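Local coordinates for tyrosine--tRNA ligase (PDB 2CYB), which probably catalyses the two-step attachment of tyrosine to tRNA(Tyr), first activating the amino acid with ATP and then transferring it to the acceptor end of the tRNA, at residues A[186-191]-A[197-202]; A[28-33]-A[170-175]; A[213-216]-A[220-223]; A[203-208]-A[255-260]. All coordinates share one frame; numbering follows the deposited sequence.

All four contacts lie within the class I synthetase family region; they run from the Rossmann-type sheet to the KMSKS loop and on to helix 250-263. Interactions 1 and 2 meet in that sheet, where strands 200-204 and 173-177 are parallel neighbours: Val200 O lies 2.8 Å from Ala174 N, and Leu202 N lies 2.9 Å from Ala174 O. In interaction 1 the Ala187 side chain is about 9 Å from the bound tyrosine. Strand 200-204 continues directly into interaction 4, within whose loop interaction 3 is nested. There Met215 CB packs 3.8 Å from Leu207 O. The centres of interactions 1 and 3 are about 30 Å apart, on opposite sides of the chain's centre.

Interaction 1. Residues A[186-191]-A[197-202]; sequences LARENL and SSPVCL
Arg188 curls over the 197-202 segment and gives one N-H of NH1 to Pro199 O at 2.7 Å. The bond is bent, 134° at the hydrogen, and NH1 approaches tilted from the carbonyl plane. A bend at chi3 (61°), after an extended chi2, swings the guanidinium round, so that Ser198 OG comes over one of its faces, near the rim. Ser198 OG also lies 3.2 Å from Arg188 CB and makes a weak hydrogen bond to Arg188 O, while farther along the same side chain Arg188 CD touches Cys201 SG at 4.1 Å. Helix 181-190 and strand 200-204 are the second half of the beta-alpha-beta unit that starts at strand 173-177 in the Rossmann-type sheet, and the contact spans the short connection between them. Apolar packing continues at the Pro199 ring: Leu191 CD1 meets Pro199 CD at 4.1 Å, the two side chains crossing at about a right angle, and Ala187 CB sits near Pro199 CG. Helix 154-168 supplies Ala163 and Ile166 against Ala187, and Leu164 against Leu191. Glu22 forms a salt bridge with Arg188 NH1, giving the charged group a second hold, and Cys201 pairs through its backbone with Val18 of the antiparallel edge strand.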
# COMPACT_ATOMS: atom_id res chain seq x y z
N LEU A 186 -15.40 -2.90 5.83
CA LEU A 186 -14.19 -3.64 5.51
C LEU A 186 -13.53 -4.10 6.81
O LEU A 186 -13.04 -5.22 6.91
CB LEU A 186 -13.23 -2.75 4.70
CG LEU A 186 -11.80 -3.24 4.41
CD1 LEU A 186 -11.83 -4.57 3.69
CD2 LEU A 186 -11.09 -2.20 3.56
N ALA A 187 -13.54 -3.23 7.82
CA ALA A 187 -12.96 -3.56 9.12
C ALA A 187 -13.72 -4.72 9.74
O ALA A 187 -13.12 -5.71 10.19
CB ALA A 187 -13.02 -2.34 10.04
N ARG A 188 -15.05 -4.62 9.76
CA ARG A 188 -15.89 -5.68 10.34
C ARG A 188 -15.66 -7.03 9.67
O ARG A 188 -15.70 -8.07 10.33
CB ARG A 188 -17.38 -5.30 10.23
CG ARG A 188 -17.83 -4.18 11.17
CD ARG A 188 -19.29 -3.79 10.93
NE ARG A 188 -20.23 -4.89 11.17
CZ ARG A 188 -20.69 -5.26 12.36
NH1 ARG A 188 -20.30 -4.62 13.46
NH2 ARG A 188 -21.55 -6.26 12.46
N GLU A 189 -15.40 -7.02 8.37
CA GLU A 189 -15.20 -8.25 7.62
C GLU A 189 -13.77 -8.81 7.69
O GLU A 189 -13.58 -10.02 7.79
CB GLU A 189 -15.59 -8.03 6.16
CG GLU A 189 -15.54 -9.28 5.29
CD GLU A 189 -15.99 -9.02 3.87
OE1 GLU A 189 -17.13 -8.56 3.68
OE2 GLU A 189 -15.20 -9.28 2.94
N ASN A 190 -12.78 -7.92 7.67
CA ASN A 190 -11.38 -8.35 7.68
C ASN A 190 -10.66 -8.47 9.02
O ASN A 190 -9.79 -9.33 9.15
CB ASN A 190 -10.57 -7.41 6.78
CG ASN A 190 -10.77 -7.71 5.31
OD1 ASN A 190 -11.76 -8.33 4.93
ND2 ASN A 190 -9.84 -7.26 4.48
N LEU A 191 -11.00 -7.63 9.99
CA LEU A 191 -10.33 -7.69 11.28
C LEU A 191 -10.38 -9.07 11.94
O LEU A 191 -9.39 -9.51 12.52
CB LEU A 191 -10.88 -6.64 12.24
CG LEU A 191 -10.50 -5.19 11.88
CD1 LEU A 191 -10.95 -4.26 12.97
CD2 LEU A 191 -8.99 -5.08 11.69
N SER A 197 -11.53 -8.44 17.02
CA SER A 197 -12.99 -8.44 17.02
C SER A 197 -13.59 -7.45 16.02
O SER A 197 -12.97 -6.44 15.67
CB SER A 197 -13.51 -8.15 18.43
OG SER A 197 -12.93 -6.97 18.95
N SER A 198 -14.78 -7.76 15.55
CA SER A 198 -15.49 -6.89 14.61
C SER A 198 -16.03 -5.74 15.46
O SER A 198 -16.71 -5.97 16.46
CB SER A 198 -16.62 -7.67 13.94
OG SER A 198 -17.29 -6.87 12.98
N PRO A 199 -15.74 -4.49 15.07
CA PRO A 199 -16.22 -3.34 15.83
C PRO A 199 -17.66 -2.94 15.60
O PRO A 199 -18.24 -3.17 14.53
CB PRO A 199 -15.27 -2.24 15.40
CG PRO A 199 -15.10 -2.55 13.94
CD PRO A 199 -14.88 -4.05 13.95
N VAL A 200 -18.25 -2.35 16.63
CA VAL A 200 -19.60 -1.82 16.55
C VAL A 200 -19.32 -0.46 15.91
O VAL A 200 -18.32 0.18 16.24
CB VAL A 200 -20.21 -1.62 17.94
CG1 VAL A 200 -21.65 -1.14 17.82
CG2 VAL A 200 -20.13 -2.92 18.75
N CYS A 201 -20.19 -0.03 15.00
CA CYS A 201 -19.99 1.26 14.34
C CYS A 201 -21.19 2.20 14.51
O CYS A 201 -22.34 1.77 14.44
CB CYS A 201 -19.72 1.04 12.86
SG CYS A 201 -18.34 -0.09 12.55
N LEU A 202 -20.90 3.47 14.76
CA LEU A 202 -21.93 4.49 14.91
C LEU A 202 -21.64 5.56 13.87
O LEU A 202 -20.58 6.18 13.89
CB LEU A 202 -21.90 5.09 16.31
CG LEU A 202 -23.00 6.11 16.63
CD1 LEU A 202 -23.21 6.20 18.12
CD2 LEU A 202 -22.65 7.47 16.05

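Interaction 2. Residues A[28-33]-A[170-175]; sequences ETKEKP and GVDLAV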
# COMPACT_ATOMS: atom_id res chain seq x y z
N GLU A 28 -23.85 -3.70 28.01
CA GLU A 28 -24.10 -4.69 29.05
C GLU A 28 -22.77 -5.28 29.48
O GLU A 28 -22.19 -4.85 30.48
CB GLU A 28 -25.02 -5.79 28.51
CG GLU A 28 -26.43 -5.33 28.21
CD GLU A 28 -27.23 -6.36 27.44
OE1 GLU A 28 -27.22 -7.54 27.84
OE2 GLU A 28 -27.88 -5.98 26.44
N THR A 29 -22.28 -6.25 28.72
CA THR A 29 -21.00 -6.88 29.03
C THR A 29 -19.88 -5.88 28.82
O THR A 29 -19.84 -5.18 27.80
CB THR A 29 -20.75 -8.12 28.14
OG1 THR A 29 -19.41 -8.58 28.33
CG2 THR A 29 -20.96 -7.77 26.67
N LYS A 30 -18.97 -5.80 29.78
CA LYS A 30 -17.84 -4.87 29.74
C LYS A 30 -18.32 -3.47 30.08
O LYS A 30 -18.76 -2.72 29.21
CB LYS A 30 -17.18 -4.86 28.35
CG LYS A 30 -16.00 -3.90 28.24
CD LYS A 30 -15.28 -4.04 26.91
CE LYS A 30 -14.04 -3.15 26.87
NZ LYS A 30 -13.24 -3.33 25.63
N GLU A 31 -18.24 -3.12 31.36
CA GLU A 31 -18.67 -1.81 31.84
C GLU A 31 -17.62 -0.75 31.55
O GLU A 31 -17.57 0.28 32.22
CB GLU A 31 -18.96 -1.86 33.34
CG GLU A 31 -17.75 -2.20 34.22
CD GLU A 31 -17.22 -3.60 33.97
OE1 GLU A 31 -16.51 -3.80 32.96
OE2 GLU A 31 -17.51 -4.50 34.78
N LYS A 32 -16.78 -1.00 30.55
CA LYS A 32 -15.75 -0.05 30.19
C LYS A 32 -15.54 -0.01 28.68
O LYS A 32 -14.46 -0.29 28.18
CB LYS A 32 -14.45 -0.42 30.90
CG LYS A 32 -13.54 0.77 31.14
CD LYS A 32 -14.29 1.90 31.83
CE LYS A 32 -13.39 3.10 32.07
NZ LYS A 32 -14.15 4.28 32.57
N PRO A 33 -16.60 0.36 27.93
CA PRO A 33 -16.56 0.44 26.47
C PRO A 33 -15.67 1.58 25.98
O PRO A 33 -15.61 2.65 26.60
CB PRO A 33 -18.02 0.67 26.09
CG PRO A 33 -18.79 0.15 27.28
CD PRO A 33 -17.96 0.64 28.42
N GLY A 170 -7.68 -0.68 20.59
CA GLY A 170 -8.59 -1.39 21.48
C GLY A 170 -9.97 -0.77 21.51
O GLY A 170 -10.60 -0.67 22.56
N VAL A 171 -10.44 -0.35 20.34
CA VAL A 171 -11.73 0.29 20.21
C VAL A 171 -12.89 -0.69 20.07
O VAL A 171 -12.80 -1.67 19.33
CB VAL A 171 -11.70 1.27 19.01
CG1 VAL A 171 -13.11 1.74 18.64
CG2 VAL A 171 -10.83 2.46 19.36
N ASP A 172 -13.97 -0.43 20.80
CA ASP A 172 -15.16 -1.27 20.76
C ASP A 172 -16.20 -0.64 19.83
O ASP A 172 -16.97 -1.35 19.18
CB ASP A 172 -15.76 -1.42 22.16
CG ASP A 172 -14.80 -2.06 23.12
OD1 ASP A 172 -14.41 -1.41 24.12
OD2 ASP A 172 -14.42 -3.23 22.87
N LEU A 173 -16.22 0.69 19.80
CA LEU A 173 -17.16 1.43 18.98
C LEU A 173 -16.45 2.45 18.09
O LEU A 173 -15.85 3.40 18.58
CB LEU A 173 -18.17 2.16 19.87
CG LEU A 173 -19.20 3.06 19.16
CD1 LEU A 173 -20.14 2.20 18.33
CD2 LEU A 173 -19.98 3.86 20.19
N ALA A 174 -16.51 2.22 16.78
CA ALA A 174 -15.89 3.14 15.82
C ALA A 174 -16.94 4.18 15.43
O ALA A 174 -17.98 3.83 14.89
CB ALA A 174 -15.44 2.37 14.58
N VAL A 175 -16.65 5.44 15.69
CA VAL A 175 -17.57 6.52 15.35
C VAL A 175 -17.03 7.31 14.16
O VAL A 175 -15.83 7.60 14.08
CB VAL A 175 -17.73 7.50 16.54
CG1 VAL A 175 -18.69 8.62 16.17
CG2 VAL A 175 -18.25 6.76 17.77
O HOH W 1 -10.83 -1.91 24.95
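At one end of the Rossmann-type sheet, the loop leading into strand 34-39 meets the turn leading into strand 173-177, and a salt bridge between Lys30 and Asp172 ties the two together. The lysine reaches across fully stretched, with chi1 at 180° and every later torsion near it, and the aspartate comes from the opposite direction. Lys30 NZ lies 2.7 Å from Asp172 OD1, on that oxygen's syn lone pair, and makes a second, weak hydrogen bond to Asp172 OD2 at 3.0 Å. Both oxygens therefore share one ammonium group. A water accepts from Lys30 NZ at 2.9 Å and donates to Gly170 O at 2.7 Å, linking the lysine to the Schellman motif that ends helix 154-168, where Gly170 has the positive phi. Pro33 CA also approaches Asp172 OD1, at 3.7 Å. Arg34 N, at the start of the neighbouring strand, donates to OD1 as well, which is thus gripped from the lysine and from the backbone. Without the carboxylate, as with an alanine here, Lys30 would probably lose its counter-charge and be free to swing away, and Arg34 N would lose this acceptor. Because Lys30 is exposed, solvent is likely to weaken the pair's electrostatic attraction, whereas the backbone bond to OD1 helps to fix the carboxylate that receives the lysine.

Interaction 3. Residues A[213-216]-A[220-223]; sequences QKMS and GNYI
The KMSKS loop, a signature element of class I synthetases, folds back on itself where Lys214, Met215 and Ser216 meet the residues just after the motif. The carboxamide of Asn221 lies along the 214-216 backbone and bonds to it twice. Asn221 ND2 donates to Lys214 O at 3.1 Å, nearly straight at 168°; Lys214 O lies in the plane of the amide, while ND2 stands above the plane of that carbonyl. Asn221 OD1 accepts from Ser216 N at 2.9 Å, on a lone pair in the carbonyl plane. The Asn221 chi1 of 55°, which sets CG between the backbone N and the carbonyl carbon, turns the amide toward that backbone. Gly220 N closes the loop on Ser216 O at 2.9 Å, almost along the C=O axis. That oxygen also lies at the edge of the Tyr222 ring. Met215 crosses Tyr222 at about a right angle, with Met215 CG 3.7 Å from Tyr222 CB and SD in an oblique Met-aromatic contact. Tyr222 OH bonds to Glu44 of the HIGH region, and Asp211 accepts from Asn221 ND2. With donor and acceptor both engaged, the Asn221 amide is held against flipping and shapes the backbone just ahead of Ser217, the predicted ATP-binding residue.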
# COMPACT_ATOMS: atom_id res chain seq x y z
N GLN A 213 -25.78 22.58 -0.62
CA GLN A 213 -25.08 21.61 -1.44
C GLN A 213 -23.95 20.97 -0.64
O GLN A 213 -23.73 21.31 0.52
CB GLN A 213 -24.52 22.27 -2.70
CG GLN A 213 -25.60 22.70 -3.69
CD GLN A 213 -25.03 23.13 -5.03
OE1 GLN A 213 -24.24 24.07 -5.11
NE2 GLN A 213 -25.42 22.43 -6.09
N LYS A 214 -23.22 20.05 -1.27
CA LYS A 214 -22.14 19.37 -0.58
C LYS A 214 -21.10 20.35 -0.03
O LYS A 214 -20.63 21.25 -0.74
CB LYS A 214 -21.46 18.37 -1.51
CG LYS A 214 -20.64 17.32 -0.78
CD LYS A 214 -20.16 16.23 -1.73
CE LYS A 214 -19.64 15.03 -0.96
NZ LYS A 214 -20.71 14.46 -0.08
N MET A 215 -20.76 20.18 1.24
CA MET A 215 -19.79 21.03 1.90
C MET A 215 -18.46 20.90 1.16
O MET A 215 -18.01 19.79 0.88
CB MET A 215 -19.64 20.61 3.37
CG MET A 215 -18.96 21.63 4.26
SD MET A 215 -18.92 21.11 6.00
CE MET A 215 -20.55 21.62 6.55
N SER A 216 -17.84 22.03 0.84
CA SER A 216 -16.57 22.02 0.11
C SER A 216 -15.60 23.10 0.54
O SER A 216 -15.97 24.27 0.67
CB SER A 216 -16.83 22.16 -1.39
OG SER A 216 -15.62 22.38 -2.09
N GLY A 220 -16.32 27.17 0.43
CA GLY A 220 -16.19 27.76 1.75
C GLY A 220 -17.57 27.87 2.36
O GLY A 220 -17.82 28.68 3.25
N ASN A 221 -18.48 27.03 1.85
CA ASN A 221 -19.86 27.00 2.31
C ASN A 221 -20.00 26.27 3.65
O ASN A 221 -20.83 25.38 3.80
CB ASN A 221 -20.73 26.33 1.25
CG ASN A 221 -20.23 24.95 0.87
OD1 ASN A 221 -19.06 24.63 1.05
ND2 ASN A 221 -21.12 24.12 0.33
N TYR A 222 -19.16 26.67 4.61
CA TYR A 222 -19.17 26.07 5.94
C TYR A 222 -18.64 27.07 6.96
O TYR A 222 -18.03 28.08 6.59
CB TYR A 222 -18.31 24.81 5.95
CG TYR A 222 -16.85 25.06 5.66
CD1 TYR A 222 -16.00 25.60 6.63
CD2 TYR A 222 -16.30 24.79 4.40
CE1 TYR A 222 -14.66 25.86 6.36
CE2 TYR A 222 -14.96 25.04 4.12
CZ TYR A 222 -14.15 25.58 5.11
OH TYR A 222 -12.82 25.84 4.84
N ILE A 223 -18.88 26.79 8.24
CA ILE A 223 -18.42 27.66 9.32
C ILE A 223 -17.25 27.03 10.07
O ILE A 223 -17.33 25.88 10.51
CB ILE A 223 -19.57 27.94 10.32
CG1 ILE A 223 -20.66 28.75 9.62
CG2 ILE A 223 -19.03 28.66 11.55
CD1 ILE A 223 -21.90 28.98 10.47

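Interaction 4. Residues A[203-208]-A[255-260]; sequences HTPILV and AKYHIL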
# COMPACT_ATOMS: atom_id res chain seq x y z
N HIS A 203 -22.57 5.77 12.95
CA HIS A 203 -22.36 6.75 11.90
C HIS A 203 -23.21 8.01 12.03
O HIS A 203 -24.41 7.94 12.30
CB HIS A 203 -22.62 6.10 10.55
CG HIS A 203 -21.72 4.94 10.26
ND1 HIS A 203 -22.15 3.80 9.62
CD2 HIS A 203 -20.40 4.76 10.50
CE1 HIS A 203 -21.14 2.96 9.49
NE2 HIS A 203 -20.06 3.52 10.02
N THR A 204 -22.58 9.15 11.83
CA THR A 204 -23.28 10.43 11.91
C THR A 204 -23.59 10.87 10.48
O THR A 204 -22.90 10.49 9.53
CB THR A 204 -22.41 11.49 12.59
OG1 THR A 204 -21.15 11.57 11.91
CG2 THR A 204 -22.17 11.13 14.04
N PRO A 205 -24.65 11.67 10.30
CA PRO A 205 -24.97 12.11 8.95
C PRO A 205 -23.94 13.09 8.41
O PRO A 205 -23.21 13.72 9.18
CB PRO A 205 -26.36 12.74 9.11
CG PRO A 205 -26.33 13.26 10.52
CD PRO A 205 -25.64 12.15 11.28
N ILE A 206 -23.87 13.22 7.09
CA ILE A 206 -22.94 14.16 6.48
C ILE A 206 -23.65 15.52 6.37
O ILE A 206 -24.71 15.62 5.77
CB ILE A 206 -22.53 13.70 5.07
CG1 ILE A 206 -21.82 12.34 5.15
CG2 ILE A 206 -21.64 14.74 4.42
CD1 ILE A 206 -20.64 12.30 6.10
N LEU A 207 -23.06 16.55 6.97
CA LEU A 207 -23.65 17.88 6.95
C LEU A 207 -23.55 18.57 5.60
O LEU A 207 -22.46 18.70 5.04
CB LEU A 207 -22.98 18.77 7.99
CG LEU A 207 -23.29 18.56 9.46
CD1 LEU A 207 -22.48 19.55 10.29
CD2 LEU A 207 -24.79 18.74 9.71
N VAL A 208 -24.68 19.02 5.07
CA VAL A 208 -24.65 19.73 3.80
C VAL A 208 -24.09 21.12 4.08
O VAL A 208 -24.13 21.59 5.22
CB VAL A 208 -26.06 19.87 3.19
CG1 VAL A 208 -26.68 18.49 3.04
CG2 VAL A 208 -26.94 20.77 4.06
N ALA A 255 -29.05 23.84 14.50
CA ALA A 255 -29.86 23.81 15.71
C ALA A 255 -29.93 22.38 16.24
O ALA A 255 -29.74 22.13 17.43
CB ALA A 255 -31.27 24.32 15.41
N LYS A 256 -30.20 21.44 15.34
CA LYS A 256 -30.33 20.03 15.69
C LYS A 256 -29.06 19.36 16.21
O LYS A 256 -29.09 18.70 17.26
CB LYS A 256 -30.86 19.24 14.50
CG LYS A 256 -31.14 17.76 14.80
CD LYS A 256 -31.58 17.01 13.54
CE LYS A 256 -31.85 15.54 13.82
NZ LYS A 256 -32.95 15.36 14.82
N TYR A 257 -27.96 19.53 15.50
CA TYR A 257 -26.70 18.87 15.86
C TYR A 257 -25.76 19.58 16.82
O TYR A 257 -25.01 18.92 17.54
CB TYR A 257 -25.95 18.51 14.58
CG TYR A 257 -26.74 17.57 13.69
CD1 TYR A 257 -27.01 16.26 14.09
CD2 TYR A 257 -27.26 18.02 12.48
CE1 TYR A 257 -27.79 15.42 13.31
CE2 TYR A 257 -28.05 17.18 11.69
CZ TYR A 257 -28.31 15.89 12.11
OH TYR A 257 -29.12 15.07 11.36
N HIS A 258 -25.78 20.90 16.85
CA HIS A 258 -24.86 21.61 17.72
C HIS A 258 -25.47 22.38 18.89
O HIS A 258 -25.02 22.24 20.03
CB HIS A 258 -24.00 22.59 16.90
CG HIS A 258 -23.30 21.94 15.74
ND1 HIS A 258 -23.88 21.85 14.49
CD2 HIS A 258 -22.11 21.32 15.65
CE1 HIS A 258 -23.07 21.19 13.68
NE2 HIS A 258 -21.98 20.85 14.36
N ILE A 259 -26.49 23.18 18.62
CA ILE A 259 -27.08 24.00 19.66
C ILE A 259 -27.91 23.26 20.70
O ILE A 259 -27.61 23.34 21.90
CB ILE A 259 -27.91 25.13 19.04
CG1 ILE A 259 -27.04 25.91 18.04
CG2 ILE A 259 -28.41 26.08 20.13
CD1 ILE A 259 -27.81 26.85 17.13
N LEU A 260 -28.95 22.54 20.28
CA LEU A 260 -29.78 21.83 21.24
C LEU A 260 -29.00 20.81 22.08
O LEU A 260 -29.20 20.74 23.30
CB LEU A 260 -30.96 21.16 20.52
CG LEU A 260 -32.03 22.17 20.13
CD1 LEU A 260 -33.00 21.56 19.13
CD2 LEU A 260 -32.77 22.65 21.38
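Tyr257 lays the hydroxyl end of its ring against Pro205, whose CG comes within 3.4 Å of Tyr257 OH and 3.7 Å of Tyr257 CZ, approaching the ring obliquely. Leu207, two residues on, slides past the same ring in the opposite direction and sets CD2 3.8 Å from Tyr257 CD2. The other methyl, Leu207 CD1, reaches the edge of the imidazole in the ring plane, 3.8 Å from His258 CE1. The two leucine branches thus divide between consecutive helix residues. With chi1 at -60°, the tyrosine has CG anti to its own carbonyl carbon, which carries the ring out from the helix to Pro205. Lys256 CD covers part of one ring face, and Met51 of helix 47-61 packs on both Leu207 and Tyr257. His258 NE2 donates to Leu47 O, which helps to set the ring. Replacing Tyr257 by an alanine is likely to open a gap beside Pro205 and Leu207 CD2, leaving the Leu207 contact with His258 as what remains between the two segments. No hydrogen bond crosses the interface, which is apolar packing of helix 250-263 on the chain leaving strand 200-204 of the Rossmann-type sheet, on its way to the KMSKS loop of a class I synthetase.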